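Local coordinates for protein beta-L-arabinobiosidase (Bacteroides thetaiotaomicron, PDB 5MQR) that probably hydrolyses L-arabinofuranose linkages in the side chains of plant pectin for a gut Bacteroides, which uses this polysaccharide as food, at residues 185-190 against 202-207; 616-621 against 1055-1060; 656-661 against 720-725. All coordinates share one frame; numbering follows the deposited sequence.

In the fold
All three contacts are largely buried, but they serve different parts of the chain. Contact 1 lies far out, its centre about 48 Å from that of the chain, and is a beta-hairpin pairing in the N-terminal propeller: main-chain bonds with apolar packing on both faces. Contacts 2 and 3 lie nearer the middle, with centres about 10 Å apart, and meet at one antiparallel sheet, where strand 660-662 runs beside strand 1053-1061. Contact 2 fastens a loop to that sheet through a buried carboxylate. Contact 3 ties the end of helix 647-657 to residues 720-725 by a main-chain bond, a side-chain to main-chain bond and bridging waters. Arg723 of contact 3 bonds to Asn1058 O of contact 2.

Contact 1: residues 185-190 against 202-207; sequences IGRVVR and YFIYYN
Phe203 lies flat against Val188 on one face of an antiparallel strand pair. Its CG is turned anti to the carbonyl carbon (chi1 -85°), which brings the ring back across strand 186-192. From the root outward, CB sits 3.9 Å from Arg187 O, and CD1 comes within 3.4 Å of that same oxygen. CE1 then points edge-on at Gly186, 3.8 Å from its CA, where there is no side chain in the way. At the tip, CZ meets Ile185 CG2 at 4.0 Å. Over the ring face stands Val188 CG1, 3.8 Å from the centroid of the Phe203 ring and only 7° off its normal, a CH-pi contact. The strands themselves are joined by the bonds of Val189 with Tyr202 and of Arg187 N with Tyr205 O. Between these the register slips by one residue: Arg187 O accepts Ile204 N at 2.9 Å and, weakly, Tyr205 N at 3.4 Å, which makes Ile204 and Tyr205 a classic beta bulge. On the other face Val189 CG1 and Ile204 CG2 meet at 3.9 Å, their side chains crossing at about a right angle against helix 226-236, where Cys232 touches both. Arg187 also leaves on this face, its guanidinium engaged by a salt bridge with Glu248 and a cation-pi contact with Trp245. Strand 202-206 is an outermost strand of an antiparallel four-stranded sheet ordered as in the chain, the meander expected of a blade in the N-terminal beta propeller.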
loop_
_atom_site.group_PDB
_atom_site.type_symbol
_atom_site.label_atom_id
_atom_site.label_comp_id
_atom_site.label_asym_id
_atom_site.label_seq_id
_atom_site.Cartn_x
_atom_site.Cartn_y
_atom_site.Cartn_z
ATOM N N ILE A 185 -22.883 45.081 -0.589
ATOM C CA ILE A 185 -22.741 45.997 0.536
ATOM C C ILE A 185 -21.307 45.955 1.033
ATOM O O ILE A 185 -20.622 46.973 1.046
ATOM C CB ILE A 185 -23.707 45.626 1.661
ATOM C CG1 ILE A 185 -25.141 45.831 1.187
ATOM C CG2 ILE A 185 -23.456 46.480 2.899
ATOM C CD1 ILE A 185 -26.164 45.101 2.022
ATOM N N GLY A 186 -20.864 44.779 1.450
ATOM C CA GLY A 186 -19.499 44.636 1.934
ATOM C C GLY A 186 -19.223 43.374 2.719
ATOM O O GLY A 186 -20.110 42.547 2.941
ATOM N N ARG A 187 -17.981 43.265 3.171
ATOM C CA ARG A 187 -17.523 42.096 3.857
ATOM C C ARG A 187 -17.305 42.388 5.331
ATOM O O ARG A 187 -16.776 43.431 5.691
ATOM C CB ARG A 187 -16.240 41.609 3.223
ATOM C CG ARG A 187 -16.014 40.135 3.496
ATOM C CD ARG A 187 -14.811 39.647 2.765
ATOM N NE ARG A 187 -15.019 39.714 1.324
ATOM C CZ ARG A 187 -15.467 38.724 0.549
ATOM N NH1 ARG A 187 -15.788 37.515 1.043
ATOM N NH2 ARG A 187 -15.580 38.947 -0.762
ATOM N N VAL A 188 -17.725 41.444 6.168
ATOM C CA VAL A 188 -17.660 41.589 7.614
ATOM C C VAL A 188 -16.783 40.502 8.200
ATOM O O VAL A 188 -16.575 39.459 7.593
ATOM C CB VAL A 188 -19.045 41.537 8.307
ATOM C CG1 VAL A 188 -19.888 42.720 7.873
ATOM C CG2 VAL A 188 -19.778 40.222 8.037
ATOM N N VAL A 189 -16.296 40.784 9.399
ATOM C CA VAL A 189 -15.437 39.895 10.164
ATOM C C VAL A 189 -15.843 39.965 11.625
ATOM O O VAL A 189 -16.380 40.976 12.083
ATOM C CB VAL A 189 -13.945 40.305 10.115
ATOM C CG1 VAL A 189 -13.335 40.011 8.761
ATOM C CG2 VAL A 189 -13.743 41.773 10.492
ATOM N N ARG A 190 -15.539 38.899 12.352
ATOM C CA ARG A 190 -15.531 38.930 13.812
ATOM C C ARG A 190 -14.590 37.873 14.368
ATOM O O ARG A 190 -14.347 36.857 13.728
ATOM C CB ARG A 190 -16.943 38.751 14.372
ATOM C CG ARG A 190 -17.476 37.331 14.374
ATOM C CD ARG A 190 -18.989 37.316 14.584
ATOM N NE ARG A 190 -19.376 38.075 15.769
ATOM C CZ ARG A 190 -20.616 38.190 16.226
ATOM N NH1 ARG A 190 -21.639 37.599 15.617
ATOM N NH2 ARG A 190 -20.829 38.902 17.310
ATOM N N TYR A 202 -17.439 43.685 12.600
ATOM C CA TYR A 202 -16.991 44.860 11.884
ATOM C C TYR A 202 -16.956 44.604 10.374
ATOM O O TYR A 202 -16.858 43.463 9.919
ATOM C CB TYR A 202 -15.595 45.282 12.330
ATOM C CG TYR A 202 -15.435 45.566 13.802
ATOM C CD1 TYR A 202 -15.128 44.539 14.706
ATOM C CD2 TYR A 202 -15.532 46.861 14.296
ATOM C CE1 TYR A 202 -14.965 44.797 16.064
ATOM C CE2 TYR A 202 -15.367 47.123 15.643
ATOM C CZ TYR A 202 -15.084 46.090 16.519
ATOM O OH TYR A 202 -14.918 46.361 17.847
ATOM N N PHE A 203 -17.021 45.692 9.619
ATOM C CA PHE A 203 -16.724 45.665 8.209
ATOM C C PHE A 203 -15.218 45.737 7.981
ATOM O O PHE A 203 -14.515 46.567 8.564
ATOM C CB PHE A 203 -17.384 46.828 7.487
ATOM C CG PHE A 203 -18.793 46.562 7.089
ATOM C CD1 PHE A 203 -19.074 45.970 5.868
ATOM C CD2 PHE A 203 -19.833 46.894 7.935
ATOM C CE1 PHE A 203 -20.363 45.722 5.484
ATOM C CE2 PHE A 203 -21.138 46.649 7.565
ATOM C CZ PHE A 203 -21.405 46.062 6.335
ATOM N N ILE A 204 -14.749 44.860 7.109
ATOM C CA ILE A 204 -13.378 44.867 6.638
ATOM C C ILE A 204 -13.267 45.427 5.191
ATOM O O ILE A 204 -12.198 45.904 4.790
ATOM C CB ILE A 204 -12.765 43.453 6.769
ATOM C CG1 ILE A 204 -11.240 43.496 6.603
ATOM C CG2 ILE A 204 -13.363 42.484 5.762
ATOM C CD1 ILE A 204 -10.517 42.208 6.980
ATOM N N TYR A 205 -14.354 45.367 4.416
ATOM C CA TYR A 205 -14.375 45.890 3.053
ATOM C C TYR A 205 -15.761 46.457 2.733
ATOM O O TYR A 205 -16.779 45.844 3.067
ATOM C CB TYR A 205 -14.016 44.774 2.067
ATOM C CG TYR A 205 -14.110 45.180 0.615
ATOM C CD1 TYR A 205 -13.017 45.759 -0.045
ATOM C CD2 TYR A 205 -15.303 44.996 -0.104
ATOM C CE1 TYR A 205 -13.100 46.131 -1.387
ATOM C CE2 TYR A 205 -15.408 45.368 -1.447
ATOM C CZ TYR A 205 -14.306 45.934 -2.098
ATOM O OH TYR A 205 -14.422 46.306 -3.436
ATOM N N TYR A 206 -15.781 47.625 2.095
ATOM C CA TYR A 206 -17.017 48.220 1.600
ATOM C C TYR A 206 -17.032 48.175 0.088
ATOM O O TYR A 206 -16.044 48.552 -0.566
ATOM C CB TYR A 206 -17.147 49.670 2.021
ATOM C CG TYR A 206 -17.219 49.878 3.510
ATOM C CD1 TYR A 206 -18.382 49.567 4.224
ATOM C CD2 TYR A 206 -16.133 50.384 4.210
ATOM C CE1 TYR A 206 -18.462 49.769 5.597
ATOM C CE2 TYR A 206 -16.205 50.597 5.583
ATOM C CZ TYR A 206 -17.360 50.284 6.271
ATOM O OH TYR A 206 -17.406 50.489 7.622
ATOM N N ASN A 207 -18.158 47.725 -0.465
ATOM C CA ASN A 207 -18.417 47.881 -1.884
ATOM C C ASN A 207 -18.686 49.356 -2.156
ATOM O O ASN A 207 -19.075 50.099 -1.252
ATOM C CB ASN A 207 -19.591 47.006 -2.334
ATOM C CG ASN A 207 -19.219 45.535 -2.452
ATOM O OD1 ASN A 207 -19.566 44.731 -1.597
ATOM N ND2 ASN A 207 -18.531 45.183 -3.513
#

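Contact 2: residues 616-621 against 1055-1060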
loop_
_atom_site.group_PDB
_atom_site.type_symbol
_atom_site.label_atom_id
_atom_site.label_comp_id
_atom_site.label_asym_id
_atom_site.label_seq_id
_atom_site.Cartn_x
_atom_site.Cartn_y
_atom_site.Cartn_z
ATOM N N ALA A 616 -3.896 -15.389 -2.033
ATOM C CA ALA A 616 -4.535 -14.623 -0.922
ATOM C C ALA A 616 -3.570 -14.248 0.218
ATOM O O ALA A 616 -3.859 -13.384 1.036
ATOM C CB ALA A 616 -5.685 -15.434 -0.324
ATOM N N SER A 617 -2.468 -14.974 0.317
ATOM C CA SER A 617 -1.436 -14.713 1.312
ATOM C C SER A 617 -0.550 -13.477 0.946
ATOM O O SER A 617 0.214 -12.978 1.802
ATOM C CB SER A 617 -0.596 -15.999 1.464
ATOM O OG SER A 617 -0.355 -16.615 0.170
ATOM N N SER A 618 -0.645 -13.008 -0.305
ATOM C CA SER A 618 0.056 -11.822 -0.795
ATOM C C SER A 618 -0.758 -10.567 -0.507
ATOM O O SER A 618 -1.885 -10.472 -0.904
ATOM C CB SER A 618 0.290 -11.931 -2.299
ATOM O OG SER A 618 1.261 -10.985 -2.752
ATOM N N ALA A 619 -0.167 -9.591 0.168
ATOM C CA ALA A 619 -0.908 -8.427 0.658
ATOM C C ALA A 619 -1.101 -7.301 -0.376
ATOM O O ALA A 619 -2.116 -6.628 -0.340
ATOM C CB ALA A 619 -0.219 -7.883 1.916
ATOM N N PHE A 620 -0.106 -7.069 -1.229
ATOM C CA PHE A 620 -0.126 -6.005 -2.235
ATOM C C PHE A 620 -0.014 -6.575 -3.650
ATOM O O PHE A 620 -0.832 -6.238 -4.519
ATOM C CB PHE A 620 0.982 -4.984 -1.961
ATOM C CG PHE A 620 0.790 -4.231 -0.687
ATOM C CD1 PHE A 620 1.075 -4.835 0.549
ATOM C CD2 PHE A 620 0.280 -2.937 -0.696
ATOM C CE1 PHE A 620 0.873 -4.163 1.742
ATOM C CE2 PHE A 620 0.071 -2.262 0.495
ATOM C CZ PHE A 620 0.362 -2.884 1.714
ATOM N N LEU A 621 0.944 -7.466 -3.897
ATOM C CA LEU A 621 1.121 -8.021 -5.241
ATOM C C LEU A 621 0.196 -9.201 -5.496
ATOM O O LEU A 621 -0.143 -9.950 -4.571
ATOM C CB LEU A 621 2.584 -8.465 -5.444
ATOM C CG LEU A 621 3.646 -7.382 -5.179
ATOM C CD1 LEU A 621 5.043 -7.928 -5.435
ATOM C CD2 LEU A 621 3.401 -6.118 -6.001
ATOM N N CYS A 1055 8.933 -4.246 -4.113
ATOM C CA CYS A 1055 8.205 -5.024 -3.129
ATOM C C CYS A 1055 8.493 -6.499 -3.247
ATOM O O CYS A 1055 8.501 -7.045 -4.336
ATOM C CB CYS A 1055 6.700 -4.771 -3.296
ATOM S SG CYS A 1055 5.662 -5.818 -2.265
ATOM N N LEU A 1056 8.745 -7.128 -2.114
ATOM C CA LEU A 1056 8.757 -8.580 -2.016
ATOM C C LEU A 1056 7.591 -8.974 -1.146
ATOM O O LEU A 1056 7.468 -8.537 -0.027
ATOM C CB LEU A 1056 10.048 -9.098 -1.410
ATOM C CG LEU A 1056 10.152 -10.623 -1.295
ATOM C CD1 LEU A 1056 10.354 -11.275 -2.661
ATOM C CD2 LEU A 1056 11.291 -10.986 -0.354
ATOM N N ASP A 1057 6.743 -9.830 -1.679
ATOM C CA ASP A 1057 5.471 -10.166 -1.063
ATOM C C ASP A 1057 5.285 -11.665 -1.099
ATOM O O ASP A 1057 6.012 -12.391 -1.789
ATOM C CB ASP A 1057 4.363 -9.499 -1.858
ATOM C CG ASP A 1057 3.163 -9.117 -1.023
ATOM O OD1 ASP A 1057 2.963 -9.607 0.109
ATOM O OD2 ASP A 1057 2.381 -8.301 -1.535
ATOM N N ASN A 1058 4.286 -12.109 -0.354
ATOM C CA ASN A 1058 3.875 -13.498 -0.307
ATOM C C ASN A 1058 4.996 -14.391 0.221
ATOM O O ASN A 1058 5.085 -15.552 -0.179
ATOM C CB ASN A 1058 3.395 -13.993 -1.694
ATOM C CG ASN A 1058 2.450 -15.189 -1.601
ATOM O OD1 ASN A 1058 1.752 -15.353 -0.617
ATOM N ND2 ASN A 1058 2.434 -16.019 -2.614
ATOM N N VAL A 1059 5.814 -13.871 1.132
ATOM C CA VAL A 1059 6.913 -14.660 1.673
ATOM C C VAL A 1059 6.370 -15.489 2.842
ATOM O O VAL A 1059 5.780 -14.920 3.780
ATOM C CB VAL A 1059 8.059 -13.760 2.177
ATOM C CG1 VAL A 1059 9.150 -14.592 2.863
ATOM C CG2 VAL A 1059 8.649 -12.939 1.043
ATOM N N LEU A 1060 6.572 -16.807 2.814
ATOM C CA LEU A 1060 6.253 -17.646 3.971
ATOM C C LEU A 1060 7.485 -17.755 4.834
ATOM O O LEU A 1060 8.462 -18.401 4.470
ATOM C CB LEU A 1060 5.767 -19.031 3.558
ATOM C CG LEU A 1060 5.154 -19.904 4.673
ATOM C CD1 LEU A 1060 3.955 -19.212 5.329
ATOM C CD2 LEU A 1060 4.729 -21.237 4.081
#
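The carboxylate of Asp1057 lies against the main chain of residues 619-621 and takes up three successive N-H groups of that loop. Asp1057 belongs to strand 1053-1061 of the antiparallel sheet in the region related to the C-terminal domain of glycosyl hydrolase family 65, and the loop it grips leads from strand 600-610 to helix 627-636. OD2 of Asp1057 receives Phe620 N at 2.8 Å on its syn lone pair. On its anti side the same OD2 receives Leu621 N at 2.9 Å, 22° out of the carboxylate plane. The other oxygen, OD1, accepts Ala619 N at 3.1 Å from the syn side; the N-H of Asn1058 reaches it from the same face of the plane, and the hydroxyl of Thr1067 adds a further bond. So many donors hold the carboxylate's rotation and would be expected to favour its ionised form. Beside it, Leu621 crosses the Asp1057 side chain obliquely and packs its CD1 3.9 Å from Cys1055 SG. Where Asn1058 and Val1059 form a G1 beta bulge opposite Leu1066, the Asn1058 side chain extends with CG anti to the backbone N (chi1 -156°), laying its CB 3.8 Å from Ser618 CB. Its amide oxygen is thereby carried to a point two residues before Ala619, where Ser617 OG donates to Asn1058 OD1 at 2.6 Å, in the carbonyl plane and on a lone pair.

Contact 3: residues 656-661 against 720-725; sequences ENIPLF and RWLRDP
The amide of Asn657 and the carboxylate of Asp724 lie in nearly parallel planes, 7° apart, while the guanidinium of Arg723 turns an edge toward Glu656 O. A water lies in the plane of that guanidinium: it takes the N-H of Arg723 NE at 2.8 Å and donates to Glu656 O. The indole of Trp721 has Arg720 CG against one face, offset toward the rim, and its NE1 bonds to Asp1023. A second water, held by Asn657 ND2 at 2.9 Å, donates to Glu656 OE1 and weakly to Asp724 OD2, and so stands between two like charges; Glu656 also has a salt bridge to Lys614, which would be expected to offset part of its charge. The segments meet where helix 647-657 ends ahead of strand 660-662. Residues 720-725, facing it, link helices 712-719 and 726-737 of the MGH1-like region, a family built on an (alpha/alpha)6 barrel. Asn657 grips this link twice: its main-chain O accepts Arg723 N at 2.9 Å in the carbonyl plane, on a lone pair, and its OD1 accepts Asp724 N at 3.0 Å. Asp724 in turn caps Lys726 N at the start of the next helix. A bend in the Arg723 chain (chi3 62°) helps bring its NH2 to Asn1065 OD1. Further along, Pro659 CD rests 3.5 Å from Trp721 O, and Pro659 CG meets Trp721 CB at 4.2 Å.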
loop_
_atom_site.group_PDB
_atom_site.type_symbol
_atom_site.label_atom_id
_atom_site.label_comp_id
_atom_site.label_asym_id
_atom_site.label_seq_id
_atom_site.Cartn_x
_atom_site.Cartn_y
_atom_site.Cartn_z
ATOM N N GLU A 656 1.194 -21.011 -6.638
ATOM C CA GLU A 656 1.127 -21.716 -5.333
ATOM C C GLU A 656 2.380 -21.557 -4.482
ATOM O O GLU A 656 2.281 -21.579 -3.272
ATOM C CB GLU A 656 0.916 -23.238 -5.521
ATOM C CG GLU A 656 -0.513 -23.659 -5.789
ATOM C CD GLU A 656 -0.672 -25.044 -6.452
ATOM O OE1 GLU A 656 0.261 -25.893 -6.384
ATOM O OE2 GLU A 656 -1.753 -25.281 -7.066
ATOM N N ASN A 657 3.549 -21.437 -5.106
ATOM C CA ASN A 657 4.814 -21.582 -4.396
ATOM C C ASN A 657 5.700 -20.378 -4.262
ATOM O O ASN A 657 6.449 -20.324 -3.308
ATOM C CB ASN A 657 5.593 -22.725 -5.012
ATOM C CG ASN A 657 5.014 -24.045 -4.624
ATOM O OD1 ASN A 657 5.242 -24.508 -3.508
ATOM N ND2 ASN A 657 4.193 -24.627 -5.502
ATOM N N ILE A 658 5.649 -19.415 -5.178
ATOM C CA ILE A 658 6.672 -18.385 -5.145
ATOM C C ILE A 658 6.310 -17.121 -4.388
ATOM O O ILE A 658 5.185 -16.629 -4.501
ATOM C CB ILE A 658 7.249 -18.073 -6.530
ATOM C CG1 ILE A 658 6.261 -17.422 -7.487
ATOM C CG2 ILE A 658 7.820 -19.341 -7.148
ATOM C CD1 ILE A 658 6.978 -16.665 -8.585
ATOM N N PRO A 659 7.271 -16.581 -3.604
ATOM C CA PRO A 659 7.101 -15.197 -3.211
ATOM C C PRO A 659 7.043 -14.331 -4.460
ATOM O O PRO A 659 7.601 -14.701 -5.515
ATOM C CB PRO A 659 8.354 -14.899 -2.359
ATOM C CG PRO A 659 8.811 -16.241 -1.885
ATOM C CD PRO A 659 8.494 -17.161 -3.022
ATOM N N LEU A 660 6.354 -13.210 -4.373
ATOM C CA LEU A 660 6.239 -12.310 -5.519
ATOM C C LEU A 660 7.126 -11.084 -5.358
ATOM O O LEU A 660 7.294 -10.590 -4.249
ATOM C CB LEU A 660 4.784 -11.898 -5.718
ATOM C CG LEU A 660 3.784 -13.043 -5.961
ATOM C CD1 LEU A 660 2.354 -12.507 -5.941
ATOM C CD2 LEU A 660 4.032 -13.788 -7.265
ATOM N N PHE A 661 7.666 -10.586 -6.464
ATOM C CA PHE A 661 8.604 -9.471 -6.451
ATOM C C PHE A 661 8.295 -8.510 -7.604
ATOM O O PHE A 661 7.887 -8.916 -8.672
ATOM C CB PHE A 661 10.063 -10.004 -6.574
ATOM C CG PHE A 661 11.106 -8.931 -6.836
ATOM C CD1 PHE A 661 11.606 -8.159 -5.809
ATOM C CD2 PHE A 661 11.582 -8.696 -8.108
ATOM C CE1 PHE A 661 12.556 -7.165 -6.049
ATOM C CE2 PHE A 661 12.527 -7.706 -8.350
ATOM C CZ PHE A 661 13.007 -6.931 -7.318
ATOM N N ARG A 720 14.272 -23.097 -0.217
ATOM C CA ARG A 720 13.673 -22.902 1.108
ATOM C C ARG A 720 12.549 -21.863 1.092
ATOM O O ARG A 720 11.753 -21.836 2.023
ATOM C CB ARG A 720 14.726 -22.557 2.162
ATOM C CG ARG A 720 15.366 -21.182 1.993
ATOM C CD ARG A 720 16.514 -20.990 2.971
ATOM N NE ARG A 720 17.320 -19.810 2.632
ATOM C CZ ARG A 720 18.053 -19.099 3.497
ATOM N NH1 ARG A 720 18.065 -19.407 4.789
ATOM N NH2 ARG A 720 18.754 -18.044 3.070
ATOM N N TRP A 721 12.486 -21.040 0.035
ATOM C CA TRP A 721 11.469 -19.994 -0.120
ATOM C C TRP A 721 10.165 -20.446 -0.752
ATOM O O TRP A 721 9.195 -19.684 -0.769
ATOM C CB TRP A 721 12.046 -18.795 -0.900
ATOM C CG TRP A 721 13.233 -18.236 -0.220
ATOM C CD1 TRP A 721 14.536 -18.430 -0.572
ATOM C CD2 TRP A 721 13.255 -17.450 0.978
ATOM N NE1 TRP A 721 15.362 -17.789 0.307
ATOM C CE2 TRP A 721 14.603 -17.188 1.278
ATOM C CE3 TRP A 721 12.264 -16.938 1.829
ATOM C CZ2 TRP A 721 14.993 -16.446 2.382
ATOM C CZ3 TRP A 721 12.652 -16.197 2.930
ATOM C CH2 TRP A 721 14.018 -15.953 3.197
ATOM N N LEU A 722 10.139 -21.670 -1.275
ATOM C CA LEU A 722 8.938 -22.232 -1.868
ATOM C C LEU A 722 7.935 -22.512 -0.762
ATOM O O LEU A 722 8.269 -23.122 0.249
ATOM C CB LEU A 722 9.241 -23.520 -2.630
ATOM C CG LEU A 722 10.230 -23.452 -3.784
ATOM C CD1 LEU A 722 10.430 -24.852 -4.323
ATOM C CD2 LEU A 722 9.792 -22.481 -4.870
ATOM N N ARG A 723 6.693 -22.102 -0.981
ATOM C CA ARG A 723 5.694 -22.071 0.083
ATOM C C ARG A 723 5.173 -23.459 0.434
ATOM O O ARG A 723 4.898 -23.721 1.588
ATOM C CB ARG A 723 4.530 -21.144 -0.302
ATOM C CG ARG A 723 4.900 -19.651 -0.381
ATOM C CD ARG A 723 3.696 -18.805 -0.805
ATOM N NE ARG A 723 2.662 -18.961 0.215
ATOM C CZ ARG A 723 2.520 -18.196 1.293
ATOM N NH1 ARG A 723 3.312 -17.139 1.503
ATOM N NH2 ARG A 723 1.578 -18.496 2.176
ATOM N N ASP A 724 5.006 -24.340 -0.558
ATOM C CA ASP A 724 4.539 -25.693 -0.280
ATOM C C ASP A 724 5.750 -26.527 0.179
ATOM O O ASP A 724 6.673 -26.755 -0.597
ATOM C CB ASP A 724 3.852 -26.307 -1.496
ATOM C CG ASP A 724 3.161 -27.632 -1.194
ATOM O OD1 ASP A 724 3.438 -28.287 -0.178
ATOM O OD2 ASP A 724 2.330 -28.042 -2.022
ATOM N N PRO A 725 5.741 -26.974 1.446
ATOM C CA PRO A 725 6.936 -27.635 1.953
ATOM C C PRO A 725 7.183 -29.022 1.391
ATOM O O PRO A 725 8.287 -29.539 1.589
ATOM C CB PRO A 725 6.690 -27.712 3.473
ATOM C CG PRO A 725 5.204 -27.710 3.616
ATOM C CD PRO A 725 4.696 -26.844 2.492
HETATM O O HOH W 1 2.430 -26.955 -5.164
HETATM O O HOH W 2 0.948 -20.860 -0.944
#